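Local atomic coordinates of DUF3863 domain-containing protein (Parabacteroides distasonis, PDB entry 3LM3), a protein that is of unknown function but may be a glycoside hydrolase or carbohydrate deacetylase. Residues V40-R45 and A115-R120; A58-F63 and K100-E105; Y159-E162 and I166-A169; I359-N364 and V384-R389. One frame throughout, in Å; residues are numbered along the deposited sequence.

Contact 1: V40-R45 and A115-R120; sequences VKLHPR and AMYLPR
Leu42 sets both of its methyl groups on one face of the Tyr117 ring. CD1 sits 3.3 Å from Tyr117 CE1, over the CD1/CE1 side of the ring, while CD2 reaches Tyr117 CE2 at 3.4 Å over the CE2 side of the same face. The CH-pi geometry is clear: Leu42 CD2 is 3.6 Å from the ring centroid and only 18° off the ring normal. The two side chains approach from opposite directions, and Tyr117 chi1 (-70°), placing CG beside the backbone N, turns the ring toward the 40-45 loop. A looser apolar touch follows next door, where Val40 CG2 meets Leu118 CD2 at 4.1 Å as these side chains slide past each other. No hydrogen bond crosses the contact. In the fold this is plain apolar packing of a long loop, between strand 21-29 and helix 53-64, against the short, weakly bonded helix 114-117 and the turn that leads through the N-cap residue Pro119 into helix 120-138. An alanine in place of Tyr117 is likely to leave the two Leu42 methyls without the surface they rest on and to open a gap beneath them. Farther out, Tyr117 OH makes a weak hydrogen bond to Lys407 NZ. Val40 and Leu118 also pack on helix 120-138, against Arg122 and Val123, and the backbone of Leu42 is hydrogen-bonded to that of Trp34.

Contact 2: A58-F63 and K100-E105; sequences ALREAF and KKYGDE
Arg60 meets Asp104 with the side of its guanidinium and Tyr102 with one face, a salt bridge and a cation-pi stack made by the same group. NE donates to Asp104 OD2 at 2.9 Å with a nearly straight N-H...O angle of 168°, on the syn lone pair of that oxygen. The second bond, from Arg60 NH2 to Asp104 OD1, is also 2.9 Å and lies in the guanidinium plane. Over the face, Arg60 CZ stands 3.7 Å from the centroid of the Tyr102 ring, with the two planes 18° apart. Torsions explain this reach: Arg60 leaves its helix with CG anti to the backbone N, and a bend at chi2 (58°) turns the NE side to Asp104. Tyr102 and Asp104 both carry CG beside their own backbone N, which directs ring and carboxylate to the same guanidinium. Phe63 turns its ring edge to the opposite face, with CD2 over the guanidinium rim. A leucine in place of Arg60 would probably leave the buried Asp104 carboxylate without its charge partner and the Tyr102 ring without its stacked cation. Arg60 NH2 also binds Gly70 O, while Asp104 accepts from Leu72 N and Trp74 NE1. The contact thus ties helix 53-64, which packs on helix 296-313, to the point where helix 86-102 of the beta-alpha-beta crossover between parallel strands 73-76 and 105-108 leads into the second strand.

Contact 3: Y159-E162 and I166-A169; sequences YLAE and IHVA
The imidazole of His167 approaches Ala161 obliquely, neither squarely over its face nor along its edge. Its CE1 comes to 3.4 Å from Ala161 O, and ND1 lies 3.8 Å from Ala161 CB, so the ring rests beside the last turn of the helix. With CG anti to the carbonyl carbon (chi1 -60°), the ring end swings back to the helix although the CB of this residue points away from it. Its two nitrogens are engaged beyond the contact, NE2 with Asn165 OD1 and ND1 with Asp211 O, which together fix the ring's rotation.

The polar link across the contact itself is made by backbone. Ile166 N donates to Leu160 O at 3.0 Å with an N-H...O angle of 175°; the bond is straight at the hydrogen, yet the donor stands above the carbonyl plane, 47° out of it. Beside it, Ala161 CA approaches Ile166 O at 3.2 Å in a CA-H...O contact. The apolar part lies on the buried side: Leu160 CB faces Ile166 CB at 4.4 Å, and farther along the strand Leu160 CD1, in one of its two conformers, reaches Ala169 CB at 4.1 Å.

These contacts close the tight turn from helix to strand in the beta-alpha-beta unit formed by strand 146-148, helix 154-163 and strand 168-172. In that same conformer Leu160 also touches Ile147 of the first strand and Met127 of helix 120-138, where Ile131 receives Ile166. On its other flank, strand 168-172 pairs in parallel with strand 213-216, and His167 packs on helix 322-332.

Contact 4: I359-N364 and V384-R389; sequences IKWFMN and VIDFTR
Trp361 and Asp386 meet across an intervening strand in a four-stranded antiparallel beta-sheet, a side-chain contact between second neighbours. Strands 357-363 and 383-389 flank strand 367-374, which pairs antiparallel with each. The backbone separation bears this out: Trp361 CA and Asp386 CA are 8.9 Å apart, and no hydrogen bond joins the two segments. Side chains bridge the gap over Ala370 of the middle strand, which both Trp361 and Ile385 touch. Ile385 and Asp386 face that alanine together, the signature of a classic beta bulge on the edge strand.

The indole reaches over with the far end of its six-membered ring, where CH2 lies 3.7 Å from Asp386 CB. Ring and carboxylate planes are 54° apart, so they do not stack. On one face of the same indole sits CE of the selenomethionine Met363. The buried carboxylate is satisfied by others: OD2 pairs with Arg368 NH2 in a salt bridge and accepts from Gln417 N, while OD1 accepts from Thr388 OG1 at 2.8 Å, on the syn side and 32° out of the carboxylate plane. These bonds probably favour the aspartate's charged form.

At the other end two isoleucines cross at about a right angle. Ile359 holds CG1 opposite its backbone N (chi1 -170°), Ile385 tucks its CG1 between backbone N and carbonyl carbon, and the two torsions together bring Ile359 CD1 to 4.1 Å from Ile385 CD1.

Contacts 1, 2 and 3 all belong to the DUF3863 region, whereas contact 4 joins that region to DUF3864. Along the chain contact 2 is nested inside the loop closed by contact 1, yet their centres lie 29 Å apart. Contact 3 comes within about 7 Å of both, measured between nearest atoms, without touching either; helix 120-138, whose first residue is the last of contact 1, also packs on contact 3. Contact 4 is more remote, with its centre 37 Å from that of contact 2, on opposite sides of the chain's centre. A bound di(hydroxyethyl)ether lies about 5 Å from the side chain of Ile385 in contact 4.

Contact 1: V40-R45 and A115-R120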
loop_
_atom_site.group_PDB
_atom_site.type_symbol
_atom_site.label_atom_id
_atom_site.label_comp_id
_atom_site.label_asym_id
_atom_site.label_seq_id
_atom_site.Cartn_x
_atom_site.Cartn_y
_atom_site.Cartn_z
ATOM N N VAL A 40 -20.502 7.882 -8.583
ATOM C CA VAL A 40 -20.185 6.470 -8.666
ATOM C C VAL A 40 -19.820 6.011 -7.272
ATOM O O VAL A 40 -18.663 6.101 -6.858
ATOM C CB VAL A 40 -19.059 6.169 -9.684
ATOM C CG1 VAL A 40 -18.808 4.663 -9.795
ATOM C CG2 VAL A 40 -19.417 6.774 -11.057
ATOM N N LYS A 41 -20.843 5.560 -6.557
ATOM C CA LYS A 41 -20.756 5.145 -5.170
ATOM C C LYS A 41 -20.945 3.658 -5.157
ATOM O O LYS A 41 -22.066 3.169 -5.271
ATOM C CB LYS A 41 -21.806 5.858 -4.341
ATOM C CG LYS A 41 -21.645 7.340 -4.254
ATOM C CD LYS A 41 -22.850 7.949 -3.537
ATOM C CE LYS A 41 -22.608 9.352 -3.136
ATOM N NZ LYS A 41 -23.839 9.941 -2.529
ATOM N N LEU A 42 -19.861 2.912 -5.097
ATOM C CA LEU A 42 -19.940 1.469 -5.324
ATOM C C LEU A 42 -20.470 0.702 -4.090
ATOM O O LEU A 42 -20.839 -0.466 -4.186
ATOM C CB LEU A 42 -18.593 0.920 -5.796
ATOM C CG LEU A 42 -17.954 1.626 -7.011
ATOM C CD1 LEU A 42 -16.471 1.230 -7.125
ATOM C CD2 LEU A 42 -18.750 1.284 -8.259
ATOM N N HIS A 43 -20.508 1.382 -2.945
ATOM C CA HIS A 43 -21.026 0.835 -1.691
ATOM C C HIS A 43 -22.127 1.752 -1.214
ATOM O O HIS A 43 -21.965 2.975 -1.231
ATOM C CB HIS A 43 -19.903 0.805 -0.668
ATOM C CG HIS A 43 -20.209 -0.024 0.533
ATOM N ND1 HIS A 43 -21.219 0.293 1.418
ATOM C CD2 HIS A 43 -19.654 -1.174 0.980
ATOM C CE1 HIS A 43 -21.269 -0.636 2.362
ATOM N NE2 HIS A 43 -20.321 -1.527 2.128
ATOM N N PRO A 44 -23.273 1.201 -0.785
ATOM C CA PRO A 44 -24.430 2.026 -0.476
ATOM C C PRO A 44 -24.459 2.736 0.881
ATOM O O PRO A 44 -25.313 3.590 1.102
ATOM C CB PRO A 44 -25.604 1.015 -0.543
ATOM C CG PRO A 44 -25.001 -0.238 -0.250
ATOM C CD PRO A 44 -23.598 -0.234 -0.763
ATOM N N ARG A 45 -23.514 2.425 1.758
ATOM C CA ARG A 45 -23.582 2.953 3.115
ATOM C C ARG A 45 -23.360 4.468 3.189
ATOM O O ARG A 45 -22.331 4.976 2.752
ATOM C CB ARG A 45 -22.572 2.258 4.014
ATOM C CG ARG A 45 -22.595 2.777 5.461
ATOM C CD ARG A 45 -21.287 2.457 6.118
ATOM N NE ARG A 45 -21.098 1.028 6.303
ATOM C CZ ARG A 45 -19.927 0.423 6.428
ATOM N NH1 ARG A 45 -18.777 1.085 6.312
ATOM N NH2 ARG A 45 -19.900 -0.892 6.642
ATOM N N ALA A 115 -9.666 3.281 -11.174
ATOM C CA ALA A 115 -9.314 2.827 -12.543
ATOM C C ALA A 115 -10.162 1.640 -12.968
ATOM O O ALA A 115 -10.237 1.330 -14.134
ATOM C CB ALA A 115 -7.895 2.480 -12.652
HETATM N N MSE A 116 -10.788 0.957 -12.027
HETATM C CA MSE A 116 -11.678 -0.175 -12.351
HETATM C C MSE A 116 -12.957 0.254 -12.985
HETATM O O MSE A 116 -13.574 -0.512 -13.749
HETATM C CB MSE A 116 -12.153 -0.897 -11.103
HETATM C CG MSE A 116 -11.181 -1.715 -10.406
HETATM SE SE MSE A 116 -12.215 -2.747 -9.070
HETATM C CE MSE A 116 -10.651 -3.530 -8.297
ATOM N N TYR A 117 -13.406 1.471 -12.663
ATOM C CA TYR A 117 -14.721 1.934 -13.024
ATOM C C TYR A 117 -14.804 3.159 -13.902
ATOM O O TYR A 117 -15.868 3.457 -14.425
ATOM C CB TYR A 117 -15.557 2.189 -11.747
ATOM C CG TYR A 117 -15.943 0.929 -11.029
ATOM C CD1 TYR A 117 -15.101 0.319 -10.122
ATOM C CD2 TYR A 117 -17.171 0.332 -11.293
ATOM C CE1 TYR A 117 -15.462 -0.854 -9.478
ATOM C CE2 TYR A 117 -17.537 -0.844 -10.646
ATOM C CZ TYR A 117 -16.674 -1.421 -9.752
ATOM O OH TYR A 117 -17.057 -2.581 -9.109
ATOM N N LEU A 118 -13.701 3.881 -14.084
ATOM C CA LEU A 118 -13.750 5.170 -14.757
ATOM C C LEU A 118 -12.736 5.142 -15.876
ATOM O O LEU A 118 -11.658 4.552 -15.709
ATOM C CB LEU A 118 -13.398 6.292 -13.794
ATOM C CG LEU A 118 -14.210 6.385 -12.489
ATOM C CD1 LEU A 118 -13.560 7.407 -11.542
ATOM C CD2 LEU A 118 -15.686 6.673 -12.722
ATOM N N PRO A 119 -13.067 5.761 -17.028
ATOM C CA PRO A 119 -12.083 5.888 -18.075
ATOM C C PRO A 119 -10.860 6.671 -17.595
ATOM O O PRO A 119 -10.960 7.557 -16.737
ATOM C CB PRO A 119 -12.815 6.652 -19.181
ATOM C CG PRO A 119 -14.201 6.801 -18.772
ATOM C CD PRO A 119 -14.364 6.360 -17.367
ATOM N N ARG A 120 -9.720 6.358 -18.180
ATOM C CA ARG A 120 -8.458 7.021 -17.819
ATOM C C ARG A 120 -8.578 8.539 -17.838
ATOM O O ARG A 120 -8.133 9.198 -16.894
ATOM C CB ARG A 120 -7.338 6.533 -18.758
ATOM C CG ARG A 120 -6.931 5.096 -18.540
ATOM C CD ARG A 120 -6.151 4.547 -19.698
ATOM N NE ARG A 120 -5.588 3.242 -19.363
ATOM C CZ ARG A 120 -6.218 2.069 -19.453
ATOM N NH1 ARG A 120 -7.485 1.981 -19.876
ATOM N NH2 ARG A 120 -5.602 0.977 -19.066
#

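Contact 2: A58-F63 and K100-E105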
loop_
_atom_site.group_PDB
_atom_site.type_symbol
_atom_site.label_atom_id
_atom_site.label_comp_id
_atom_site.label_asym_id
_atom_site.label_seq_id
_atom_site.Cartn_x
_atom_site.Cartn_y
_atom_site.Cartn_z
ATOM N N ALA A 58 -9.567 13.141 17.661
ATOM C CA ALA A 58 -9.149 12.124 18.598
ATOM C C ALA A 58 -8.171 11.150 17.950
ATOM O O ALA A 58 -7.199 10.743 18.571
ATOM C CB ALA A 58 -10.372 11.366 19.125
ATOM N N LEU A 59 -8.435 10.765 16.708
ATOM C CA LEU A 59 -7.553 9.843 16.032
ATOM C C LEU A 59 -6.179 10.475 15.788
ATOM O O LEU A 59 -5.151 9.807 15.979
ATOM C CB LEU A 59 -8.235 9.357 14.730
ATOM C CG LEU A 59 -7.628 8.133 14.080
ATOM C CD1 LEU A 59 -7.648 6.929 15.013
ATOM C CD2 LEU A 59 -8.442 7.837 12.782
ATOM N N ARG A 60 -6.143 11.757 15.389
ATOM C CA ARG A 60 -4.867 12.467 15.190
ATOM C C ARG A 60 -4.084 12.609 16.496
ATOM O O ARG A 60 -2.884 12.480 16.504
ATOM C CB ARG A 60 -5.070 13.846 14.549
ATOM C CG ARG A 60 -3.839 14.731 14.207
ATOM C CD ARG A 60 -2.995 13.970 13.314
ATOM N NE ARG A 60 -1.772 14.581 12.778
ATOM C CZ ARG A 60 -0.600 14.670 13.392
ATOM N NH1 ARG A 60 -0.490 14.432 14.698
ATOM N NH2 ARG A 60 0.459 14.962 12.686
ATOM N N GLU A 61 -4.783 12.902 17.577
ATOM C CA GLU A 61 -4.155 13.008 18.879
ATOM C C GLU A 61 -3.567 11.673 19.337
ATOM O O GLU A 61 -2.476 11.612 19.893
ATOM C CB GLU A 61 -5.162 13.635 19.875
ATOM C CG GLU A 61 -5.426 15.126 19.478
ATOM C CD GLU A 61 -6.402 15.933 20.323
ATOM O OE1 GLU A 61 -7.225 15.322 21.030
ATOM O OE2 GLU A 61 -6.337 17.203 20.208
ATOM N N ALA A 62 -4.272 10.579 19.040
ATOM C CA ALA A 62 -3.763 9.255 19.338
ATOM C C ALA A 62 -2.441 9.005 18.582
ATOM O O ALA A 62 -1.456 8.495 19.132
ATOM C CB ALA A 62 -4.819 8.185 18.995
ATOM N N PHE A 63 -2.437 9.367 17.292
ATOM C CA PHE A 63 -1.245 9.238 16.436
ATOM C C PHE A 63 -0.036 10.002 16.957
ATOM O O PHE A 63 1.085 9.522 16.848
ATOM C CB PHE A 63 -1.597 9.692 15.024
ATOM C CG PHE A 63 -0.423 9.806 14.078
ATOM C CD1 PHE A 63 0.045 8.696 13.402
ATOM C CD2 PHE A 63 0.186 11.025 13.842
ATOM C CE1 PHE A 63 1.129 8.807 12.487
ATOM C CE2 PHE A 63 1.230 11.136 12.958
ATOM C CZ PHE A 63 1.700 10.040 12.281
ATOM N N LYS A 100 -0.720 22.977 8.612
ATOM C CA LYS A 100 0.090 24.097 9.101
ATOM C C LYS A 100 0.884 23.736 10.360
ATOM O O LYS A 100 2.073 24.103 10.495
ATOM C CB LYS A 100 -0.834 25.299 9.348
ATOM C CG LYS A 100 -1.404 25.864 8.061
ATOM C CD LYS A 100 -2.393 26.997 8.326
ATOM C CE LYS A 100 -3.081 27.452 7.026
ATOM N NZ LYS A 100 -4.228 28.377 7.309
ATOM N N LYS A 101 0.249 23.020 11.277
ATOM C CA LYS A 101 0.854 22.736 12.577
ATOM C C LYS A 101 1.880 21.619 12.538
ATOM O O LYS A 101 2.934 21.725 13.174
ATOM C CB LYS A 101 -0.225 22.400 13.598
ATOM C CG LYS A 101 0.321 22.182 15.003
ATOM C CD LYS A 101 -0.789 21.940 16.017
ATOM C CE LYS A 101 -1.464 23.220 16.412
ATOM N NZ LYS A 101 -0.493 24.149 17.035
ATOM N N TYR A 102 1.552 20.551 11.813
ATOM C CA TYR A 102 2.346 19.329 11.828
ATOM C C TYR A 102 3.079 19.062 10.531
ATOM O O TYR A 102 3.959 18.183 10.476
ATOM C CB TYR A 102 1.439 18.093 12.099
ATOM C CG TYR A 102 0.665 18.137 13.374
ATOM C CD1 TYR A 102 1.291 18.056 14.596
ATOM C CD2 TYR A 102 -0.708 18.285 13.349
ATOM C CE1 TYR A 102 0.543 18.103 15.766
ATOM C CE2 TYR A 102 -1.451 18.326 14.498
ATOM C CZ TYR A 102 -0.826 18.244 15.715
ATOM O OH TYR A 102 -1.540 18.331 16.902
ATOM N N GLY A 103 2.673 19.732 9.461
ATOM C CA GLY A 103 3.186 19.394 8.141
ATOM C C GLY A 103 2.527 18.128 7.597
ATOM O O GLY A 103 3.096 17.427 6.735
ATOM N N ASP A 104 1.315 17.826 8.060
ATOM C CA ASP A 104 0.552 16.735 7.445
ATOM C C ASP A 104 0.331 17.087 5.970
ATOM O O ASP A 104 0.264 18.254 5.611
ATOM C CB ASP A 104 -0.808 16.513 8.116
ATOM C CG ASP A 104 -0.714 15.912 9.513
ATOM O OD1 ASP A 104 0.347 15.333 9.849
ATOM O OD2 ASP A 104 -1.749 16.031 10.215
ATOM N N GLU A 105 0.179 16.057 5.150
ATOM C CA GLU A 105 -0.170 16.186 3.741
ATOM C C GLU A 105 -1.702 16.144 3.614
ATOM O O GLU A 105 -2.381 15.471 4.392
ATOM C CB GLU A 105 0.484 15.029 2.962
ATOM C CG GLU A 105 0.190 14.926 1.500
ATOM C CD GLU A 105 1.062 13.922 0.801
ATOM O OE1 GLU A 105 1.220 12.796 1.308
ATOM O OE2 GLU A 105 1.613 14.244 -0.278
#

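Contact 3: Y159-E162 and I166-A169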
loop_
_atom_site.group_PDB
_atom_site.type_symbol
_atom_site.label_atom_id
_atom_site.label_comp_id
_atom_site.label_asym_id
_atom_site.label_seq_id
_atom_site.Cartn_x
_atom_site.Cartn_y
_atom_site.Cartn_z
ATOM N N TYR A 159 0.158 11.016 -16.178
ATOM C CA TYR A 159 -0.518 12.298 -16.116
ATOM C C TYR A 159 -0.117 13.097 -14.864
ATOM O O TYR A 159 0.144 14.298 -14.922
ATOM C CB TYR A 159 -2.039 12.069 -16.156
ATOM C CG TYR A 159 -2.885 13.306 -16.055
ATOM C CD1 TYR A 159 -3.310 13.789 -14.816
ATOM C CD2 TYR A 159 -3.277 13.974 -17.207
ATOM C CE1 TYR A 159 -4.099 14.926 -14.732
ATOM C CE2 TYR A 159 -4.072 15.088 -17.136
ATOM C CZ TYR A 159 -4.476 15.574 -15.903
ATOM O OH TYR A 159 -5.304 16.701 -15.869
ATOM N N LEU A 160 -0.099 12.435 -13.719
ATOM C CA LEU A 160 0.307 13.110 -12.480
ATOM C C LEU A 160 1.694 13.680 -12.620
ATOM O O LEU A 160 1.913 14.854 -12.309
ATOM C CB LEU A 160 0.287 12.163 -11.280
ATOM C CG LEU A 160 -1.101 11.840 -10.780
ATOM C CD1 LEU A 160 -1.050 10.804 -9.630
ATOM C CD2 LEU A 160 -1.875 13.092 -10.372
ATOM N N ALA A 161 2.632 12.870 -13.116
ATOM C CA ALA A 161 4.020 13.291 -13.210
ATOM C C ALA A 161 4.165 14.463 -14.174
ATOM O O ALA A 161 4.826 15.466 -13.872
ATOM C CB ALA A 161 4.894 12.124 -13.688
ATOM N N GLU A 162 3.579 14.330 -15.361
ATOM C CA GLU A 162 3.856 15.228 -16.474
ATOM C C GLU A 162 2.936 16.429 -16.500
ATOM O O GLU A 162 3.363 17.538 -16.872
ATOM C CB GLU A 162 3.827 14.443 -17.789
ATOM C CG GLU A 162 4.943 13.370 -17.763
ATOM C CD GLU A 162 4.963 12.336 -18.891
ATOM O OE1 GLU A 162 4.137 12.395 -19.840
ATOM O OE2 GLU A 162 5.839 11.419 -18.796
ATOM N N ILE A 166 3.410 15.943 -9.950
ATOM C CA ILE A 166 3.299 15.143 -8.723
ATOM C C ILE A 166 3.920 13.810 -9.047
ATOM O O ILE A 166 3.566 13.198 -10.041
ATOM C CB ILE A 166 1.853 15.015 -8.249
ATOM C CG1 ILE A 166 1.393 16.355 -7.674
ATOM C CG2 ILE A 166 1.728 13.845 -7.231
ATOM C CD1 ILE A 166 -0.113 16.419 -7.394
ATOM N N HIS A 167 4.893 13.393 -8.234
ATOM C CA HIS A 167 5.796 12.311 -8.599
ATOM C C HIS A 167 5.753 11.156 -7.594
ATOM O O HIS A 167 6.648 10.319 -7.592
ATOM C CB HIS A 167 7.231 12.822 -8.775
ATOM C CG HIS A 167 7.341 13.860 -9.843
ATOM N ND1 HIS A 167 7.398 13.541 -11.182
ATOM C CD2 HIS A 167 7.350 15.211 -9.772
ATOM C CE1 HIS A 167 7.471 14.662 -11.892
ATOM N NE2 HIS A 167 7.393 15.689 -11.065
ATOM N N VAL A 168 4.691 11.109 -6.783
ATOM C CA VAL A 168 4.452 9.978 -5.898
ATOM C C VAL A 168 2.966 9.639 -5.970
ATOM O O VAL A 168 2.118 10.541 -5.988
ATOM C CB VAL A 168 4.820 10.318 -4.447
ATOM C CG1 VAL A 168 4.587 9.088 -3.498
ATOM C CG2 VAL A 168 6.248 10.821 -4.386
ATOM N N ALA A 169 2.623 8.349 -5.992
ATOM C CA ALA A 169 1.247 7.967 -5.795
ATOM C C ALA A 169 1.170 6.629 -5.086
ATOM O O ALA A 169 1.954 5.718 -5.372
ATOM C CB ALA A 169 0.446 7.890 -7.114
#

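Contact 4: I359-N364 and V384-R389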
loop_
_atom_site.group_PDB
_atom_site.type_symbol
_atom_site.label_atom_id
_atom_site.label_comp_id
_atom_site.label_asym_id
_atom_site.label_seq_id
_atom_site.Cartn_x
_atom_site.Cartn_y
_atom_site.Cartn_z
ATOM N N ILE A 359 9.233 -17.685 4.228
ATOM C CA ILE A 359 9.065 -17.129 2.886
ATOM C C ILE A 359 10.212 -16.194 2.576
ATOM O O ILE A 359 10.651 -15.437 3.453
ATOM C CB ILE A 359 7.685 -16.434 2.694
ATOM C CG1 ILE A 359 7.453 -16.091 1.216
ATOM C CG2 ILE A 359 7.530 -15.159 3.575
ATOM C CD1 ILE A 359 5.983 -15.779 0.941
ATOM N N LYS A 360 10.712 -16.251 1.344
ATOM C CA LYS A 360 11.704 -15.328 0.867
ATOM C C LYS A 360 11.160 -14.674 -0.396
ATOM O O LYS A 360 10.778 -15.367 -1.346
ATOM C CB LYS A 360 13.015 -16.033 0.545
ATOM C CG LYS A 360 13.699 -16.610 1.762
ATOM C CD LYS A 360 15.045 -17.226 1.447
ATOM C CE LYS A 360 15.716 -17.646 2.743
ATOM N NZ LYS A 360 17.039 -18.350 2.544
ATOM N N TRP A 361 11.177 -13.342 -0.438
ATOM C CA TRP A 361 10.815 -12.576 -1.642
ATOM C C TRP A 361 12.047 -11.901 -2.219
ATOM O O TRP A 361 12.921 -11.452 -1.469
ATOM C CB TRP A 361 9.803 -11.474 -1.305
ATOM C CG TRP A 361 8.369 -11.876 -1.412
ATOM C CD1 TRP A 361 7.501 -12.137 -0.385
ATOM C CD2 TRP A 361 7.641 -12.102 -2.621
ATOM N NE1 TRP A 361 6.258 -12.475 -0.889
ATOM C CE2 TRP A 361 6.323 -12.456 -2.260
ATOM C CE3 TRP A 361 7.966 -12.034 -3.987
ATOM C CZ2 TRP A 361 5.356 -12.756 -3.205
ATOM C CZ3 TRP A 361 6.988 -12.342 -4.921
ATOM C CH2 TRP A 361 5.704 -12.683 -4.529
ATOM N N PHE A 362 12.100 -11.856 -3.548
ATOM C CA PHE A 362 13.118 -11.177 -4.339
ATOM C C PHE A 362 12.380 -10.330 -5.360
ATOM O O PHE A 362 11.499 -10.843 -6.061
ATOM C CB PHE A 362 14.003 -12.204 -5.061
ATOM C CG PHE A 362 14.653 -13.191 -4.140
ATOM C CD1 PHE A 362 13.952 -14.298 -3.689
ATOM C CD2 PHE A 362 15.971 -12.994 -3.687
ATOM C CE1 PHE A 362 14.530 -15.218 -2.844
ATOM C CE2 PHE A 362 16.559 -13.926 -2.824
ATOM C CZ PHE A 362 15.828 -15.019 -2.402
HETATM N N MSE A 363 12.711 -9.056 -5.446
HETATM C CA MSE A 363 12.037 -8.154 -6.369
HETATM C C MSE A 363 13.059 -7.245 -7.037
HETATM O O MSE A 363 13.852 -6.574 -6.363
HETATM C CB MSE A 363 11.021 -7.280 -5.621
HETATM C CG MSE A 363 9.905 -8.050 -4.974
HETATM SE SE MSE A 363 9.130 -7.110 -3.475
HETATM C CE MSE A 363 7.670 -8.355 -3.030
ATOM N N ASN A 364 13.048 -7.258 -8.359
ATOM C CA ASN A 364 13.956 -6.402 -9.121
ATOM C C ASN A 364 13.225 -5.898 -10.384
ATOM O O ASN A 364 12.050 -6.191 -10.587
ATOM C CB ASN A 364 15.256 -7.151 -9.432
ATOM C CG ASN A 364 15.015 -8.382 -10.266
ATOM O OD1 ASN A 364 14.598 -8.302 -11.414
ATOM N ND2 ASN A 364 15.220 -9.557 -9.649
ATOM N N VAL A 384 9.305 -22.624 -5.348
ATOM C CA VAL A 384 8.853 -21.413 -5.994
ATOM C C VAL A 384 7.340 -21.366 -5.906
ATOM O O VAL A 384 6.642 -22.229 -6.432
ATOM C CB VAL A 384 9.260 -21.376 -7.491
ATOM C CG1 VAL A 384 8.737 -20.092 -8.183
ATOM C CG2 VAL A 384 10.778 -21.459 -7.668
ATOM N N ILE A 385 6.817 -20.311 -5.261
ATOM C CA ILE A 385 5.379 -20.065 -5.229
ATOM C C ILE A 385 4.949 -18.864 -6.074
ATOM O O ILE A 385 3.754 -18.665 -6.312
ATOM C CB ILE A 385 4.803 -19.935 -3.789
ATOM C CG1 ILE A 385 5.310 -18.684 -3.076
ATOM C CG2 ILE A 385 5.126 -21.208 -2.996
ATOM C CD1 ILE A 385 4.453 -18.329 -1.824
ATOM N N ASP A 386 5.908 -18.049 -6.510
ATOM C CA ASP A 386 5.622 -16.929 -7.408
ATOM C C ASP A 386 6.858 -16.689 -8.252
ATOM O O ASP A 386 7.969 -16.603 -7.732
ATOM C CB ASP A 386 5.261 -15.651 -6.622
ATOM C CG ASP A 386 4.622 -14.588 -7.486
ATOM O OD1 ASP A 386 5.402 -13.858 -8.160
ATOM O OD2 ASP A 386 3.362 -14.473 -7.417
ATOM N N PHE A 387 6.670 -16.566 -9.561
ATOM C CA PHE A 387 7.693 -16.072 -10.460
ATOM C C PHE A 387 6.958 -15.279 -11.513
ATOM O O PHE A 387 6.221 -15.854 -12.332
ATOM C CB PHE A 387 8.511 -17.208 -11.074
ATOM C CG PHE A 387 9.576 -16.725 -12.016
ATOM C CD1 PHE A 387 10.614 -15.911 -11.547
ATOM C CD2 PHE A 387 9.560 -17.084 -13.345
ATOM C CE1 PHE A 387 11.587 -15.444 -12.409
ATOM C CE2 PHE A 387 10.550 -16.615 -14.215
ATOM C CZ PHE A 387 11.561 -15.813 -13.741
ATOM N N THR A 388 7.084 -13.954 -11.440
ATOM C CA THR A 388 6.349 -13.043 -12.286
ATOM C C THR A 388 7.376 -12.198 -13.028
ATOM O O THR A 388 8.112 -11.436 -12.420
ATOM C CB THR A 388 5.428 -12.154 -11.430
ATOM O OG1 THR A 388 4.538 -12.957 -10.657
ATOM C CG2 THR A 388 4.592 -11.195 -12.294
ATOM N N ARG A 389 7.445 -12.365 -14.349
ATOM C CA ARG A 389 8.402 -11.642 -15.173
ATOM C C ARG A 389 7.880 -10.298 -15.623
ATOM O O ARG A 389 6.743 -10.159 -15.993
ATOM C CB ARG A 389 8.744 -12.494 -16.402
ATOM C CG ARG A 389 9.573 -13.690 -16.053
ATOM C CD ARG A 389 9.910 -14.512 -17.267
ATOM N NE ARG A 389 10.844 -13.817 -18.135
ATOM C CZ ARG A 389 11.611 -14.422 -19.014
ATOM N NH1 ARG A 389 11.575 -15.750 -19.146
ATOM N NH2 ARG A 389 12.428 -13.699 -19.747
#